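Local coordinates for putative uncharacterized protein (Ustilago maydis, PDB 4GNX), which probably serves as the small, OB-fold subunit of the trimeric replication protein A complex that binds single-stranded DNA, at residues A[9-23]-A[36-48]. Numbering follows the deposited sequence.
Sequences NSSMLGQYVGQTVRI and LMQTSDLGNVEIA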
loop_
_atom_site.group_PDB
_atom_site.type_symbol
_atom_site.label_atom_id
_atom_site.label_comp_id
_atom_site.label_asym_id
_atom_site.label_seq_id
_atom_site.Cartn_x
_atom_site.Cartn_y
_atom_site.Cartn_z
ATOM N N ASN A 9 -5.469 19.043 14.772
ATOM C CA ASN A 9 -4.204 19.693 14.975
ATOM C C ASN A 9 -4.472 21.079 15.564
ATOM O O ASN A 9 -5.628 21.416 15.844
ATOM C CB ASN A 9 -3.387 19.722 13.675
ATOM C CG ASN A 9 -4.111 20.399 12.504
ATOM O OD1 ASN A 9 -3.971 19.959 11.365
ATOM N ND2 ASN A 9 -4.835 21.492 12.765
ATOM N N SER A 10 -3.423 21.873 15.763
ATOM C CA SER A 10 -3.557 23.123 16.498
ATOM C C SER A 10 -4.409 24.170 15.749
ATOM O O SER A 10 -5.034 25.046 16.365
ATOM C CB SER A 10 -2.177 23.685 16.845
ATOM O OG SER A 10 -1.359 23.867 15.696
ATOM N N SER A 11 -4.457 24.063 14.427
ATOM C CA SER A 11 -5.123 25.068 13.637
ATOM C C SER A 11 -6.627 24.861 13.647
ATOM O O SER A 11 -7.377 25.755 13.304
ATOM C CB SER A 11 -4.593 25.068 12.216
ATOM O OG SER A 11 -5.462 24.320 11.405
ATOM N N MET A 12 -7.067 23.689 14.056
ATOM C CA MET A 12 -8.485 23.397 14.124
ATOM C C MET A 12 -9.110 23.766 15.465
ATOM O O MET A 12 -10.317 23.682 15.635
ATOM C CB MET A 12 -8.734 21.931 13.805
ATOM C CG MET A 12 -8.379 21.591 12.369
ATOM S SD MET A 12 -8.296 19.832 11.961
ATOM C CE MET A 12 -10.000 19.306 12.173
ATOM N N LEU A 13 -8.299 24.196 16.420
ATOM C CA LEU A 13 -8.834 24.546 17.734
ATOM C C LEU A 13 -10.020 25.495 17.663
ATOM O O LEU A 13 -11.050 25.208 18.250
ATOM C CB LEU A 13 -7.756 25.137 18.638
ATOM C CG LEU A 13 -6.637 24.157 18.986
ATOM C CD1 LEU A 13 -5.503 24.936 19.601
ATOM C CD2 LEU A 13 -7.087 23.057 19.927
ATOM N N GLY A 14 -9.882 26.596 16.925
ATOM C CA GLY A 14 -10.964 27.562 16.750
ATOM C C GLY A 14 -12.322 26.956 16.437
ATOM O O GLY A 14 -13.348 27.462 16.890
ATOM N N GLN A 15 -12.333 25.857 15.685
ATOM C CA GLN A 15 -13.586 25.208 15.278
ATOM C C GLN A 15 -14.255 24.374 16.374
ATOM O O GLN A 15 -15.343 23.817 16.165
ATOM C CB GLN A 15 -13.363 24.310 14.061
ATOM C CG GLN A 15 -12.628 24.959 12.901
ATOM C CD GLN A 15 -12.042 23.930 11.938
ATOM O OE1 GLN A 15 -12.708 22.963 11.555
ATOM N NE2 GLN A 15 -10.786 24.136 11.541
ATOM N N TYR A 16 -13.596 24.244 17.522
ATOM C CA TYR A 16 -14.153 23.431 18.595
ATOM C C TYR A 16 -14.140 24.108 19.974
ATOM O O TYR A 16 -13.985 23.455 20.993
ATOM C CB TYR A 16 -13.485 22.050 18.646
ATOM C CG TYR A 16 -13.613 21.235 17.367
ATOM C CD1 TYR A 16 -12.639 21.303 16.378
ATOM C CD2 TYR A 16 -14.701 20.391 17.157
ATOM C CE1 TYR A 16 -12.755 20.572 15.212
ATOM C CE2 TYR A 16 -14.827 19.656 16.003
ATOM C CZ TYR A 16 -13.849 19.747 15.039
ATOM O OH TYR A 16 -13.959 19.002 13.883
ATOM N N VAL A 17 -14.321 25.412 20.033
ATOM C CA VAL A 17 -14.370 26.011 21.349
ATOM C C VAL A 17 -15.512 25.390 22.173
ATOM O O VAL A 17 -16.649 25.265 21.700
ATOM C CB VAL A 17 -14.441 27.545 21.284
ATOM C CG1 VAL A 17 -14.618 28.114 22.668
ATOM C CG2 VAL A 17 -13.171 28.091 20.653
ATOM N N GLY A 18 -15.174 24.954 23.383
ATOM C CA GLY A 18 -16.123 24.305 24.281
ATOM C C GLY A 18 -16.391 22.833 24.000
ATOM O O GLY A 18 -17.270 22.231 24.608
ATOM N N GLN A 19 -15.640 22.242 23.089
ATOM C CA GLN A 19 -15.881 20.858 22.714
ATOM C C GLN A 19 -14.694 19.978 23.042
ATOM O O GLN A 19 -13.561 20.448 23.179
ATOM C CB GLN A 19 -16.182 20.741 21.229
ATOM C CG GLN A 19 -17.288 21.636 20.729
ATOM C CD GLN A 19 -18.600 20.915 20.720
ATOM O OE1 GLN A 19 -19.323 20.887 21.730
ATOM N NE2 GLN A 19 -18.933 20.327 19.573
ATOM N N THR A 20 -14.972 18.691 23.166
ATOM C CA THR A 20 -13.962 17.739 23.543
ATOM C C THR A 20 -13.264 17.273 22.304
ATOM O O THR A 20 -13.906 16.745 21.404
ATOM C CB THR A 20 -14.597 16.542 24.235
ATOM O OG1 THR A 20 -15.114 16.978 25.494
ATOM C CG2 THR A 20 -13.565 15.477 24.471
ATOM N N VAL A 21 -11.959 17.478 22.244
ATOM C CA VAL A 21 -11.210 16.992 21.106
ATOM C C VAL A 21 -10.156 15.954 21.493
ATOM O O VAL A 21 -9.984 15.601 22.677
ATOM C CB VAL A 21 -10.526 18.139 20.357
ATOM C CG1 VAL A 21 -11.552 19.146 19.850
ATOM C CG2 VAL A 21 -9.475 18.785 21.242
ATOM N N ARG A 22 -9.443 15.479 20.482
ATOM C CA ARG A 22 -8.355 14.552 20.683
ATOM C C ARG A 22 -7.186 15.084 19.891
ATOM O O ARG A 22 -7.354 15.476 18.744
ATOM C CB ARG A 22 -8.771 13.194 20.170
ATOM C CG ARG A 22 -7.790 12.090 20.482
ATOM C CD ARG A 22 -8.510 10.741 20.501
ATOM N NE ARG A 22 -9.256 10.563 21.747
ATOM C CZ ARG A 22 -10.147 9.606 21.953
ATOM N NH1 ARG A 22 -10.403 8.737 20.995
ATOM N NH2 ARG A 22 -10.790 9.521 23.114
ATOM N N ILE A 23 -6.006 15.127 20.494
ATOM C CA ILE A 23 -4.835 15.716 19.824
ATOM C C ILE A 23 -3.535 15.003 20.215
ATOM O O ILE A 23 -3.356 14.619 21.386
ATOM C CB ILE A 23 -4.759 17.253 20.028
ATOM C CG1 ILE A 23 -3.478 17.816 19.448
ATOM C CG2 ILE A 23 -4.753 17.621 21.490
ATOM C CD1 ILE A 23 -3.605 19.241 18.949
ATOM N N LEU A 36 3.465 21.717 27.332
ATOM C CA LEU A 36 3.578 22.292 26.003
ATOM C C LEU A 36 3.820 21.204 24.960
ATOM O O LEU A 36 4.782 20.428 25.044
ATOM C CB LEU A 36 4.647 23.376 25.933
ATOM C CG LEU A 36 4.490 24.328 24.740
ATOM C CD1 LEU A 36 3.124 24.998 24.728
ATOM C CD2 LEU A 36 5.585 25.377 24.760
ATOM N N MET A 37 2.935 21.171 23.970
ATOM C CA MET A 37 2.925 20.123 22.972
ATOM C C MET A 37 3.095 20.660 21.542
ATOM O O MET A 37 2.501 21.678 21.173
ATOM C CB MET A 37 1.609 19.385 23.096
ATOM C CG MET A 37 1.489 18.196 22.180
ATOM S SD MET A 37 -0.194 17.565 22.098
ATOM C CE MET A 37 -0.394 17.009 23.794
ATOM N N GLN A 38 3.918 19.972 20.747
ATOM C CA GLN A 38 4.021 20.240 19.316
ATOM C C GLN A 38 3.114 19.283 18.525
ATOM O O GLN A 38 3.156 18.077 18.728
ATOM C CB GLN A 38 5.482 20.167 18.855
ATOM C CG GLN A 38 5.668 20.136 17.347
ATOM C CD GLN A 38 6.992 20.707 16.892
ATOM O OE1 GLN A 38 7.984 20.676 17.624
ATOM N NE2 GLN A 38 7.016 21.241 15.677
ATOM N N THR A 39 2.305 19.846 17.628
ATOM C CA THR A 39 1.355 19.094 16.823
ATOM C C THR A 39 1.898 18.764 15.433
ATOM O O THR A 39 2.832 19.410 14.978
ATOM C CB THR A 39 0.043 19.871 16.632
ATOM O OG1 THR A 39 -0.260 20.590 17.811
ATOM C CG2 THR A 39 -1.067 18.903 16.452
ATOM N N SER A 40 1.295 17.764 14.773
ATOM C CA SER A 40 1.544 17.450 13.365
ATOM C C SER A 40 1.458 18.694 12.505
ATOM O O SER A 40 2.127 18.819 11.488
ATOM C CB SER A 40 0.515 16.438 12.874
ATOM O OG SER A 40 -0.808 16.921 13.036
ATOM N N ASP A 41 0.594 19.597 12.942
ATOM C CA ASP A 41 0.407 20.923 12.403
ATOM C C ASP A 41 1.690 21.745 12.379
ATOM O O ASP A 41 1.791 22.721 11.636
ATOM C CB ASP A 41 -0.572 21.626 13.337
ATOM C CG ASP A 41 -1.446 22.616 12.625
ATOM O OD1 ASP A 41 -1.665 23.708 13.179
ATOM O OD2 ASP A 41 -1.921 22.314 11.516
ATOM N N LEU A 42 2.654 21.347 13.207
ATOM C CA LEU A 42 3.852 22.131 13.558
ATOM C C LEU A 42 3.592 23.263 14.524
ATOM O O LEU A 42 4.512 23.980 14.904
ATOM C CB LEU A 42 4.606 22.650 12.342
ATOM C CG LEU A 42 5.462 21.602 11.636
ATOM C CD1 LEU A 42 6.404 22.290 10.662
ATOM C CD2 LEU A 42 6.230 20.735 12.627
ATOM N N GLY A 43 2.339 23.404 14.941
ATOM C CA GLY A 43 1.974 24.406 15.933
ATOM C C GLY A 43 1.956 23.885 17.354
ATOM O O GLY A 43 1.711 22.722 17.586
ATOM N N ASN A 44 2.217 24.770 18.307
ATOM C CA ASN A 44 2.309 24.391 19.710
ATOM C C ASN A 44 0.997 24.668 20.417
ATOM O O ASN A 44 0.212 25.482 19.939
ATOM C CB ASN A 44 3.483 25.108 20.377
ATOM C CG ASN A 44 4.844 24.533 19.972
ATOM O OD1 ASN A 44 5.873 25.095 20.302
ATOM N ND2 ASN A 44 4.848 23.409 19.264
ATOM N N VAL A 45 0.746 23.956 21.519
ATOM C CA VAL A 45 -0.554 23.959 22.208
ATOM C C VAL A 45 -0.317 23.826 23.711
ATOM O O VAL A 45 0.459 22.961 24.148
ATOM C CB VAL A 45 -1.467 22.787 21.755
ATOM C CG1 VAL A 45 -2.766 22.766 22.543
ATOM C CG2 VAL A 45 -1.810 22.900 20.290
ATOM N N GLU A 46 -0.999 24.667 24.494
ATOM C CA GLU A 46 -0.852 24.676 25.948
ATOM C C GLU A 46 -1.922 23.765 26.543
ATOM O O GLU A 46 -3.111 23.984 26.317
ATOM C CB GLU A 46 -1.034 26.098 26.452
ATOM C CG GLU A 46 0.127 26.670 27.249
ATOM C CD GLU A 46 -0.041 28.165 27.534
ATOM O OE1 GLU A 46 -1.187 28.615 27.764
ATOM O OE2 GLU A 46 0.971 28.902 27.534
ATOM N N ILE A 47 -1.518 22.731 27.280
ATOM C CA ILE A 47 -2.492 21.807 27.887
ATOM C C ILE A 47 -2.450 21.856 29.418
ATOM O O ILE A 47 -1.388 21.755 30.024
ATOM C CB ILE A 47 -2.270 20.347 27.440
ATOM C CG1 ILE A 47 -1.846 20.271 25.965
ATOM C CG2 ILE A 47 -3.512 19.506 27.736
ATOM C CD1 ILE A 47 -2.808 19.521 25.067
ATOM N N ALA A 48 -3.614 22.023 30.033
ATOM C CA ALA A 48 -3.729 22.044 31.479
ATOM C C ALA A 48 -3.970 20.618 31.914
ATOM O O ALA A 48 -4.967 19.994 31.541
ATOM C CB ALA A 48 -4.858 22.957 31.935
#
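N9 and S10 face the tip of the hairpin formed by strands 34-39 and 44-48, their CA atoms 5.4 Å from that of D41 and 5.7 Å from that of G43 respectively, while further along the chain I23, on strand 20-31, looks onto the inner side of the same hairpin. S10 OG gives a hydrogen bond of 2.5 Å to D41 OD1, meeting the carboxylate on its anti side and 19° out of its plane. A first torsion of 56° sets this hydroxyl between the backbone N and carbonyl carbon of S10 and directs it at the turn. The amide group of N9 lies over the D41 carboxylate, the two planes stacked 21° apart. The type I turn from T39 to L42 brings D41 forward, and L42 N bonds T39 O across it. T39 is tied to the far end of the turn as well: G43 O accepts from both T39 N and T39 OG1, which come from opposite faces of its plane. The other branch of T39, CG2, lies 3.6 Å from N9 CA and equally close to I23 CD1. In OB-fold terms, the first long barrel strand and the segment leading into it here meet the hairpin of the next two, and the apolar side chains further along the hairpin from the turn belong to the barrel interior. There V45 CG2 sits 3.6 Å from S10 CB and, more loosely, touches L13 CD1 and I23 CD1. I23 extends CG1 anti to its backbone N, with M37 SD 4.2 Å from CG1; its CG2 branch borders I47 CD1. F74 of strand 73-81 packs against L13, I23 and V45 alike. Helix 93-104 lies beside S40 and N9: S40 OG hydrogen-bonds E97 OE1, and N9 touches E97 and V100.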